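Chloramphenicol acetyltransferase (Aliivibrio fischeri, PDB 6PXA) probably transfers the acetyl group of acetyl-CoA to chloramphenicol, giving chloramphenicol 3-acetate, and can bind the bile acid taurocholic acid. Local coordinates at residues N24-H38 with V68-G82. Residues are numbered along the deposited sequence; the frame is centred on the assembly and turned at random.
Sequences NIEVGDYSYYSGFYH and VDKLRIGKFCSIASG. With TCH (taurocholic acid), chain M.
Ile25 lies directly over Leu71, and Val27 over Ile73, in two successive coils of the left-handed parallel beta-helix that defines the hexapeptide-repeat transferases. Strands 25-27 and 71-73 run parallel within 3°, joined by a ladder in which Ile73 N reaches Glu26 O at 2.7 Å; strands 32-34 and 78-80 form the next face of the prism.

At the corner between these faces Ser31 OG grips the neighbouring coil. The hydroxyl gives its proton to Gly74 O at 2.7 Å, and its oxygen accepts the N-H of Cys77, N to OG 3.0 Å, tying one coil to the next; with OG beside its own backbone N (chi1 -57°), it reaches both. Phe76 N adds a bond to Asp29 O here, and further along Gly82 N donates to Tyr33 OH.

Apolar side chains stack rung on rung, Val27 CG1 resting 4.1 Å from Ile73 CG2, while Phe42 of helix 42-46 touches Ile73 and Ile79. At the same corner as Ser31 the Tyr30 and Phe76 rings are almost parallel, planes 6° apart, but so offset that they barely overlap; Phe108 of the second subunit meets Tyr30, and Phe101 of the same subunit packs edge-to-face with Phe76. Tyr32 offers one face to the taurocholate side chain, its CD2 3.6 Å from C22 of the ligand, and has Ile79 N over the opposite face.

The imidazole of His38 is fixed from several sides: NE2 is hydrogen-bonded to Glu133, Gly82 CA sits 3.3 Å from the ring centroid, over the face, and ND1 and Ser81 OG share a 2.6 Å hydrogen bond in the ring plane.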
ATOM      1  N   ASN B  24      10.860  24.041   2.913  1.00 45.89           N
ATOM      2  CA  ASN B  24       9.736  23.696   3.756  1.00 44.46           C
ATOM      3  C   ASN B  24       9.945  22.375   4.476  1.00 42.55           C
ATOM      4  O   ASN B  24       9.042  21.922   5.192  1.00 47.26           O
ATOM      5  CB  ASN B  24       8.451  23.692   2.931  1.00 37.63           C
ATOM      6  CG  ASN B  24       7.996  25.082   2.574  1.00 43.26           C
ATOM      7  OD1 ASN B  24       8.004  25.982   3.419  1.00 46.26           O
ATOM      8  ND2 ASN B  24       7.644  25.292   1.305  1.00 42.15           N
ATOM      9  N   ILE B  25      11.138  21.790   4.364  1.00 37.99           N
ATOM     10  CA  ILE B  25      11.505  20.593   5.116  1.00 40.41           C
ATOM     11  C   ILE B  25      12.655  20.932   6.050  1.00 50.09           C
ATOM     12  O   ILE B  25      13.581  21.661   5.678  1.00 56.59           O
ATOM     13  CB  ILE B  25      11.895  19.408   4.215  1.00 45.21           C
ATOM     14  CG1 ILE B  25      10.819  19.120   3.195  1.00 45.99           C
ATOM     15  CG2 ILE B  25      12.049  18.159   5.067  1.00 44.68           C
ATOM     16  CD1 ILE B  25      11.174  17.964   2.217  1.00 45.11           C
ATOM     17  N   GLU B  26      12.573  20.425   7.275  1.00 43.08           N
ATOM     18  CA  GLU B  26      13.647  20.520   8.252  1.00 41.58           C
ATOM     19  C   GLU B  26      13.946  19.101   8.736  1.00 50.41           C
ATOM     20  O   GLU B  26      13.040  18.412   9.209  1.00 57.15           O
ATOM     21  CB  GLU B  26      13.236  21.435   9.408  1.00 44.62           C
ATOM     22  CG  GLU B  26      13.964  21.178  10.695  1.00 61.49           C
ATOM     23  CD  GLU B  26      13.384  21.983  11.845  1.00 75.70           C
ATOM     24  OE1 GLU B  26      12.707  23.000  11.573  1.00 76.82           O
ATOM     25  OE2 GLU B  26      13.602  21.592  13.013  1.00 79.34           O
ATOM     26  N   VAL B  27      15.197  18.657   8.601  1.00 43.89           N
ATOM     27  CA  VAL B  27      15.604  17.321   9.029  1.00 51.33           C
ATOM     28  C   VAL B  27      16.850  17.424   9.897  1.00 52.65           C
ATOM     29  O   VAL B  27      17.820  18.091   9.520  1.00 52.32           O
ATOM     30  CB  VAL B  27      15.872  16.378   7.839  1.00 50.13           C
ATOM     31  CG1 VAL B  27      16.170  14.994   8.353  1.00 47.66           C
ATOM     32  CG2 VAL B  27      14.701  16.346   6.888  1.00 49.00           C
ATOM     33  N   GLY B  28      16.838  16.729  11.040  1.00 52.92           N
ATOM     34  CA  GLY B  28      17.938  16.777  11.982  1.00 50.94           C
ATOM     35  C   GLY B  28      19.040  15.749  11.710  1.00 45.81           C
ATOM     36  O   GLY B  28      18.949  14.875  10.834  1.00 43.55           O
ATOM     37  N   ASP B  29      20.097  15.854  12.521  1.00 44.98           N
ATOM     38  CA  ASP B  29      21.323  15.105  12.273  1.00 48.70           C
ATOM     39  C   ASP B  29      21.079  13.601  12.221  1.00 48.78           C
ATOM     40  O   ASP B  29      20.272  13.057  12.986  1.00 41.59           O
ATOM     41  CB  ASP B  29      22.357  15.380  13.359  1.00 50.79           C
ATOM     42  CG  ASP B  29      22.723  16.841  13.481  1.00 50.34           C
ATOM     43  OD1 ASP B  29      22.681  17.567  12.480  1.00 54.80           O
ATOM     44  OD2 ASP B  29      23.086  17.242  14.591  1.00 58.69           O
ATOM     45  N   TYR B  30      21.808  12.942  11.313  1.00 46.51           N
ATOM     46  CA  TYR B  30      21.952  11.487  11.182  1.00 43.06           C
ATOM     47  C   TYR B  30      20.722  10.797  10.602  1.00 42.20           C
ATOM     48  O   TYR B  30      20.847   9.718  10.025  1.00 40.81           O
ATOM     49  CB  TYR B  30      22.364  10.879  12.532  1.00 49.76           C
ATOM     50  CG  TYR B  30      23.747  11.374  12.959  1.00 47.84           C
ATOM     51  CD1 TYR B  30      24.889  10.891  12.340  1.00 46.59           C
ATOM     52  CD2 TYR B  30      23.896  12.338  13.941  1.00 51.91           C
ATOM     53  CE1 TYR B  30      26.141  11.339  12.688  1.00 47.09           C
ATOM     54  CE2 TYR B  30      25.159  12.803  14.312  1.00 51.21           C
ATOM     55  CZ  TYR B  30      26.278  12.299  13.678  1.00 52.70           C
ATOM     56  OH  TYR B  30      27.536  12.749  14.028  1.00 56.66           O
ATOM     57  N   SER B  31      19.545  11.411  10.688  1.00 39.81           N
ATOM     58  CA  SER B  31      18.364  10.810  10.077  1.00 38.39           C
ATOM     59  C   SER B  31      18.615  10.498   8.606  1.00 37.22           C
ATOM     60  O   SER B  31      19.214  11.298   7.875  1.00 38.47           O
ATOM     61  CB  SER B  31      17.176  11.756  10.234  1.00 39.21           C
ATOM     62  OG  SER B  31      16.999  12.021  11.602  1.00 35.10           O
ATOM     63  N   TYR B  32      18.156   9.313   8.176  1.00 38.96           N
ATOM     64  CA  TYR B  32      18.459   8.796   6.851  1.00 38.12           C
ATOM     65  C   TYR B  32      17.219   8.174   6.221  1.00 36.22           C
ATOM     66  O   TYR B  32      16.303   7.713   6.908  1.00 39.92           O
ATOM     67  CB  TYR B  32      19.567   7.719   6.898  1.00 44.94           C
ATOM     68  CG  TYR B  32      19.122   6.398   7.525  1.00 41.39           C
ATOM     69  CD1 TYR B  32      19.259   6.170   8.894  1.00 32.88           C
ATOM     70  CD2 TYR B  32      18.563   5.384   6.751  1.00 46.25           C
ATOM     71  CE1 TYR B  32      18.848   4.984   9.467  1.00 36.97           C
ATOM     72  CE2 TYR B  32      18.141   4.190   7.324  1.00 41.34           C
ATOM     73  CZ  TYR B  32      18.299   3.990   8.674  1.00 39.83           C
ATOM     74  OH  TYR B  32      17.900   2.808   9.262  1.00 44.10           O
ATOM     75  N   TYR B  33      17.241   8.097   4.893  1.00 34.11           N
ATOM     76  CA  TYR B  33      16.231   7.390   4.111  1.00 35.88           C
ATOM     77  C   TYR B  33      16.921   6.259   3.359  1.00 39.38           C
ATOM     78  O   TYR B  33      17.878   6.501   2.614  1.00 40.40           O
ATOM     79  CB  TYR B  33      15.534   8.352   3.137  1.00 37.43           C
ATOM     80  CG  TYR B  33      14.541   7.726   2.162  1.00 38.59           C
ATOM     81  CD1 TYR B  33      13.468   6.975   2.619  1.00 41.20           C
ATOM     82  CD2 TYR B  33      14.663   7.917   0.785  1.00 37.40           C
ATOM     83  CE1 TYR B  33      12.536   6.408   1.729  1.00 32.48           C
ATOM     84  CE2 TYR B  33      13.730   7.341  -0.113  1.00 35.94           C
ATOM     85  CZ  TYR B  33      12.671   6.586   0.384  1.00 35.65           C
ATOM     86  OH  TYR B  33      11.728   5.997  -0.458  1.00 38.25           O
ATOM     87  N   SER B  34      16.427   5.039   3.532  1.00 43.72           N
ATOM     88  CA  SER B  34      16.939   3.862   2.819  1.00 45.08           C
ATOM     89  C   SER B  34      15.890   3.478   1.780  1.00 43.55           C
ATOM     90  O   SER B  34      15.006   2.658   2.047  1.00 41.06           O
ATOM     91  CB  SER B  34      17.228   2.710   3.776  1.00 43.90           C
ATOM     92  OG  SER B  34      16.114   2.472   4.625  1.00 43.60           O
ATOM     93  N   GLY B  35      16.027   4.040   0.573  1.00 37.89           N
ATOM     94  CA  GLY B  35      14.909   4.063  -0.348  1.00 38.37           C
ATOM     95  C   GLY B  35      15.097   3.218  -1.587  1.00 44.51           C
ATOM     96  O   GLY B  35      14.397   3.439  -2.576  1.00 42.48           O
ATOM     97  N   PHE B  36      16.012   2.233  -1.533  1.00 40.57           N
ATOM     98  CA  PHE B  36      16.348   1.446  -2.716  1.00 44.55           C
ATOM     99  C   PHE B  36      15.114   0.894  -3.423  1.00 39.88           C
ATOM    100  O   PHE B  36      15.022   0.942  -4.653  1.00 40.09           O
ATOM    101  CB  PHE B  36      17.282   0.288  -2.344  1.00 47.59           C
ATOM    102  CG  PHE B  36      17.552  -0.666  -3.485  1.00 42.29           C
ATOM    103  CD1 PHE B  36      18.471  -0.345  -4.479  1.00 43.31           C
ATOM    104  CD2 PHE B  36      16.881  -1.886  -3.575  1.00 45.22           C
ATOM    105  CE1 PHE B  36      18.725  -1.238  -5.546  1.00 45.60           C
ATOM    106  CE2 PHE B  36      17.128  -2.763  -4.639  1.00 48.18           C
ATOM    107  CZ  PHE B  36      18.052  -2.427  -5.626  1.00 46.21           C
ATOM    108  N   TYR B  37      14.170   0.333  -2.677  1.00 34.60           N
ATOM    109  CA  TYR B  37      13.100  -0.376  -3.370  1.00 38.63           C
ATOM    110  C   TYR B  37      12.072   0.556  -4.006  1.00 40.73           C
ATOM    111  O   TYR B  37      11.228   0.082  -4.770  1.00 42.15           O
ATOM    112  CB  TYR B  37      12.429  -1.368  -2.410  1.00 36.90           C
ATOM    113  CG  TYR B  37      13.260  -2.647  -2.271  1.00 43.77           C
ATOM    114  CD1 TYR B  37      13.261  -3.617  -3.280  1.00 35.00           C
ATOM    115  CD2 TYR B  37      14.076  -2.852  -1.161  1.00 37.41           C
ATOM    116  CE1 TYR B  37      14.056  -4.789  -3.161  1.00 38.94           C
ATOM    117  CE2 TYR B  37      14.872  -3.971  -1.044  1.00 34.00           C
ATOM    118  CZ  TYR B  37      14.842  -4.940  -2.034  1.00 36.93           C
ATOM    119  OH  TYR B  37      15.631  -6.038  -1.882  1.00 39.38           O
ATOM    120  N   HIS B  38      12.137   1.869  -3.768  1.00 37.22           N
ATOM    121  CA  HIS B  38      11.220   2.774  -4.448  1.00 36.06           C
ATOM    122  C   HIS B  38      11.922   3.776  -5.357  1.00 40.50           C
ATOM    123  O   HIS B  38      11.290   4.736  -5.801  1.00 42.88           O
ATOM    124  CB  HIS B  38      10.317   3.445  -3.417  1.00 32.39           C
ATOM    125  CG  HIS B  38       9.461   2.459  -2.671  1.00 33.32           C
ATOM    126  ND1 HIS B  38       9.970   1.620  -1.703  1.00 36.27           N
ATOM    127  CD2 HIS B  38       8.154   2.125  -2.810  1.00 34.21           C
ATOM    128  CE1 HIS B  38       9.006   0.833  -1.248  1.00 36.87           C
ATOM    129  NE2 HIS B  38       7.899   1.104  -1.922  1.00 34.60           N
ATOM    130  N   VAL B  68       2.816  27.480   4.050  1.00 42.16           N
ATOM    131  CA  VAL B  68       2.261  26.133   3.888  1.00 43.98           C
ATOM    132  C   VAL B  68       2.682  25.267   5.074  1.00 42.89           C
ATOM    133  O   VAL B  68       3.577  25.623   5.847  1.00 40.35           O
ATOM    134  CB  VAL B  68       2.705  25.472   2.568  1.00 38.37           C
ATOM    135  CG1 VAL B  68       2.170  26.246   1.365  1.00 43.10           C
ATOM    136  CG2 VAL B  68       4.220  25.346   2.515  1.00 39.88           C
ATOM    137  N   ASP B  69       2.025  24.102   5.199  1.00 40.11           N
ATOM    138  CA  ASP B  69       2.413  23.129   6.217  1.00 39.77           C
ATOM    139  C   ASP B  69       3.833  22.627   5.964  1.00 43.04           C
ATOM    140  O   ASP B  69       4.228  22.340   4.830  1.00 39.91           O
ATOM    141  CB  ASP B  69       1.420  21.946   6.246  1.00 40.36           C
ATOM    142  CG  ASP B  69       0.020  22.371   6.695  1.00 42.50           C
ATOM    143  OD1 ASP B  69      -0.103  23.292   7.546  1.00 40.08           O
ATOM    144  OD2 ASP B  69      -0.980  21.847   6.145  1.00 39.43           O
ATOM    145  N   LYS B  70       4.621  22.551   7.027  1.00 40.50           N
ATOM    146  CA  LYS B  70       6.011  22.148   6.925  1.00 35.26           C
ATOM    147  C   LYS B  70       6.173  20.724   7.456  1.00 37.64           C
ATOM    148  O   LYS B  70       5.364  20.233   8.251  1.00 38.35           O
ATOM    149  CB  LYS B  70       6.921  23.122   7.680  1.00 40.48           C
ATOM    150  CG  LYS B  70       7.090  24.486   6.970  1.00 41.67           C
ATOM    151  CD  LYS B  70       7.861  25.491   7.791  1.00 53.19           C
ATOM    152  CE  LYS B  70       7.513  26.917   7.299  1.00 64.00           C
ATOM    153  NZ  LYS B  70       8.101  28.008   8.133  1.00 77.00           N
ATOM    154  N   LEU B  71       7.234  20.061   7.001  1.00 34.16           N
ATOM    155  CA  LEU B  71       7.591  18.715   7.445  1.00 35.10           C
ATOM    156  C   LEU B  71       8.872  18.821   8.274  1.00 38.86           C
ATOM    157  O   LEU B  71       9.923  19.204   7.758  1.00 43.13           O
ATOM    158  CB  LEU B  71       7.775  17.776   6.251  1.00 39.89           C
ATOM    159  CG  LEU B  71       8.462  16.448   6.599  1.00 37.30           C
ATOM    160  CD1 LEU B  71       7.603  15.637   7.556  1.00 35.79           C
ATOM    161  CD2 LEU B  71       8.830  15.645   5.357  1.00 40.26           C
ATOM    162  N   ARG B  72       8.790  18.489   9.559  1.00 35.96           N
ATOM    163  CA  ARG B  72       9.936  18.600  10.451  1.00 41.69           C
ATOM    164  C   ARG B  72      10.272  17.216  10.995  1.00 43.93           C
ATOM    165  O   ARG B  72       9.410  16.544  11.573  1.00 47.22           O
ATOM    166  CB  ARG B  72       9.653  19.586  11.588  1.00 41.42           C
ATOM    167  CG  ARG B  72       9.030  20.890  11.154  1.00 43.30           C
ATOM    168  CD  ARG B  72       9.084  21.884  12.335  1.00 54.63           C
ATOM    169  NE  ARG B  72       7.784  22.465  12.667  1.00 63.84           N
ATOM    170  CZ  ARG B  72       7.372  22.719  13.915  1.00 67.91           C
ATOM    171  NH1 ARG B  72       6.175  23.251  14.130  1.00 63.63           N
ATOM    172  NH2 ARG B  72       8.145  22.419  14.954  1.00 69.14           N
ATOM    173  N   ILE B  73      11.521  16.792  10.802  1.00 41.66           N
ATOM    174  CA  ILE B  73      11.992  15.474  11.214  1.00 42.90           C
ATOM    175  C   ILE B  73      13.171  15.662  12.161  1.00 47.54           C
ATOM    176  O   ILE B  73      14.026  16.534  11.947  1.00 44.75           O
ATOM    177  CB  ILE B  73      12.381  14.615   9.994  1.00 42.25           C
ATOM    178  CG1 ILE B  73      11.137  14.291   9.157  1.00 40.67           C
ATOM    179  CG2 ILE B  73      13.069  13.345  10.436  1.00 41.46           C
ATOM    180  CD1 ILE B  73      11.438  13.744   7.758  1.00 40.55           C
ATOM    181  N   GLY B  74      13.175  14.881  13.237  1.00 43.12           N
ATOM    182  CA  GLY B  74      14.156  15.017  14.285  1.00 44.93           C
ATOM    183  C   GLY B  74      15.469  14.366  13.921  1.00 46.12           C
ATOM    184  O   GLY B  74      15.799  14.161  12.752  1.00 44.81           O
ATOM    185  N   LYS B  75      16.253  14.096  14.959  1.00 49.47           N
ATOM    186  CA  LYS B  75      17.549  13.456  14.840  1.00 44.04           C
ATOM    187  C   LYS B  75      17.409  11.951  15.012  1.00 47.19           C
ATOM    188  O   LYS B  75      16.502  11.468  15.697  1.00 45.81           O
ATOM    189  CB  LYS B  75      18.507  13.992  15.898  1.00 42.36           C
ATOM    190  CG  LYS B  75      18.698  15.501  15.859  1.00 43.76           C
ATOM    191  CD  LYS B  75      19.411  15.971  17.113  1.00 49.98           C
ATOM    192  CE  LYS B  75      19.623  17.453  17.120  1.00 59.75           C
ATOM    193  NZ  LYS B  75      20.396  17.867  18.344  1.00 64.06           N
ATOM    194  N   PHE B  76      18.325  11.215  14.386  1.00 48.06           N
ATOM    195  CA  PHE B  76      18.470   9.788  14.639  1.00 47.91           C
ATOM    196  C   PHE B  76      17.235   9.003  14.214  1.00 43.36           C
ATOM    197  O   PHE B  76      16.871   8.005  14.849  1.00 39.74           O
ATOM    198  CB  PHE B  76      18.784   9.544  16.109  1.00 40.69           C
ATOM    199  CG  PHE B  76      20.150  10.027  16.515  1.00 53.51           C
ATOM    200  CD1 PHE B  76      21.280   9.453  15.983  1.00 47.94           C
ATOM    201  CD2 PHE B  76      20.304  11.078  17.407  1.00 58.32           C
ATOM    202  CE1 PHE B  76      22.553   9.898  16.351  1.00 46.70           C
ATOM    203  CE2 PHE B  76      21.578  11.518  17.783  1.00 57.99           C
ATOM    204  CZ  PHE B  76      22.694  10.931  17.247  1.00 51.69           C
ATOM    205  N   CYS B  77      16.576   9.458  13.154  1.00 41.81           N
ATOM    206  CA  CYS B  77      15.394   8.787  12.645  1.00 40.80           C
ATOM    207  C   CYS B  77      15.779   7.841  11.522  1.00 35.68           C
ATOM    208  O   CYS B  77      16.698   8.109  10.743  1.00 40.75           O
ATOM    209  CB  CYS B  77      14.346   9.786  12.143  1.00 42.51           C
ATOM    210  SG  CYS B  77      13.552  10.678  13.469  1.00 43.51           S
ATOM    211  N   SER B  78      15.073   6.728  11.462  1.00 35.82           N
ATOM    212  CA  SER B  78      15.302   5.684  10.463  1.00 41.10           C
ATOM    213  C   SER B  78      14.048   5.614   9.619  1.00 37.29           C
ATOM    214  O   SER B  78      12.987   5.237  10.124  1.00 43.90           O
ATOM    215  CB  SER B  78      15.591   4.327  11.112  1.00 42.73           C
ATOM    216  OG  SER B  78      16.790   4.388  11.874  1.00 49.51           O
ATOM    217  N   ILE B  79      14.159   5.993   8.349  1.00 40.85           N
ATOM    218  CA  ILE B  79      13.010   6.047   7.447  1.00 35.98           C
ATOM    219  C   ILE B  79      13.188   4.985   6.362  1.00 34.90           C
ATOM    220  O   ILE B  79      14.070   5.100   5.499  1.00 36.13           O
ATOM    221  CB  ILE B  79      12.820   7.447   6.846  1.00 35.34           C
ATOM    222  CG1 ILE B  79      12.617   8.473   7.975  1.00 36.12           C
ATOM    223  CG2 ILE B  79      11.629   7.428   5.892  1.00 37.39           C
ATOM    224  CD1 ILE B  79      12.257   9.863   7.475  1.00 38.98           C
ATOM    225  N   ALA B  80      12.323   3.968   6.367  1.00 35.86           N
ATOM    226  CA  ALA B  80      12.483   2.846   5.446  1.00 33.77           C
ATOM    227  C   ALA B  80      11.845   3.123   4.083  1.00 37.74           C
ATOM    228  O   ALA B  80      11.086   4.085   3.896  1.00 34.58           O
ATOM    229  CB  ALA B  80      11.903   1.559   6.047  1.00 33.43           C
ATOM    230  N   SER B  81      12.140   2.236   3.128  1.00 40.02           N
ATOM    231  CA  SER B  81      11.819   2.488   1.723  1.00 38.18           C
ATOM    232  C   SER B  81      10.318   2.687   1.526  1.00 41.83           C
ATOM    233  O   SER B  81       9.494   1.999   2.139  1.00 36.55           O
ATOM    234  CB  SER B  81      12.313   1.334   0.858  1.00 33.76           C
ATOM    235  OG  SER B  81      12.325   1.673  -0.523  1.00 36.98           O
ATOM    236  N   GLY B  82       9.966   3.659   0.688  1.00 37.23           N
ATOM    237  CA  GLY B  82       8.578   3.900   0.357  1.00 40.75           C
ATOM    238  C   GLY B  82       7.739   4.543   1.437  1.00 37.74           C
ATOM    239  O   GLY B  82       6.542   4.757   1.217  1.00 34.06           O
TER
HETATM  240  C1  TCH M 301      22.192  -6.412   5.860  1.00 65.23           C
HETATM  241  C2  TCH M 301      23.758  -6.296   5.779  1.00 64.00           C
HETATM  242  C3  TCH M 301      24.412  -6.754   7.114  1.00 68.30           C
HETATM  243  O3  TCH M 301      25.764  -6.511   7.060  1.00 72.53           O
HETATM  244  C4  TCH M 301      23.806  -6.035   8.382  1.00 62.79           C
HETATM  245  C5  TCH M 301      22.258  -6.073   8.425  1.00 59.10           C
HETATM  246  C6  TCH M 301      21.703  -5.275   9.640  1.00 56.21           C
HETATM  247  C7  TCH M 301      21.724  -3.704   9.434  1.00 56.08           C
HETATM  248  O7  TCH M 301      23.031  -3.247   9.519  1.00 50.63           O
HETATM  249  C8  TCH M 301      21.107  -3.296   8.075  1.00 54.82           C
HETATM  250  C9  TCH M 301      21.799  -4.096   6.897  1.00 59.02           C
HETATM  251  C10 TCH M 301      21.623  -5.622   7.064  1.00 63.31           C
HETATM  252  C11 TCH M 301      21.264  -3.569   5.550  1.00 59.89           C
HETATM  253  C12 TCH M 301      21.319  -2.137   5.378  1.00 59.93           C
HETATM  254  O12 TCH M 301      22.634  -1.678   5.206  1.00 53.46           O
HETATM  255  C13 TCH M 301      20.748  -1.326   6.681  1.00 63.52           C
HETATM  256  C14 TCH M 301      21.350  -1.771   7.811  1.00 59.09           C
HETATM  257  C15 TCH M 301      20.663  -0.899   8.973  1.00 59.04           C
HETATM  258  C16 TCH M 301      20.555   0.415   8.367  1.00 59.25           C
HETATM  259  C17 TCH M 301      21.013   0.263   6.905  1.00 60.84           C
HETATM  260  C18 TCH M 301      19.230  -1.560   6.726  1.00 66.54           C
HETATM  261  C19 TCH M 301      20.125  -5.953   7.136  1.00 60.37           C
HETATM  262  O1S TCH M 301      26.460   6.801   9.427  1.00 58.28           O
HETATM  263  C20 TCH M 301      20.295   1.200   6.051  1.00 55.88           C
HETATM  264  C21 TCH M 301      20.660   1.132   4.542  1.00 51.00           C
HETATM  265  C22 TCH M 301      20.810   2.581   6.526  1.00 59.28           C
HETATM  266  C23 TCH M 301      22.266   2.825   6.150  1.00 57.83           C
HETATM  267  C24 TCH M 301      22.719   4.176   6.684  1.00 56.17           C
HETATM  268  N24 TCH M 301      23.133   4.291   8.059  1.00 55.78           N
HETATM  269  O24 TCH M 301      22.717   5.120   5.985  1.00 47.87           O
HETATM  270  C25 TCH M 301      23.580   5.567   8.587  1.00 49.94           C
HETATM  271  C26 TCH M 301      24.095   5.294   9.989  1.00 56.12           C
HETATM  272  S26 TCH M 301      25.221   6.620  10.503  1.00 60.57           S
HETATM  273  O2S TCH M 301      24.313   7.998  10.492  1.00 58.85           O
HETATM  274  O3S TCH M 301      25.768   6.212  12.005  1.00 57.90           O
HETATM  275  O   HOH W   1      14.208   0.051   3.405  1.00 41.02           O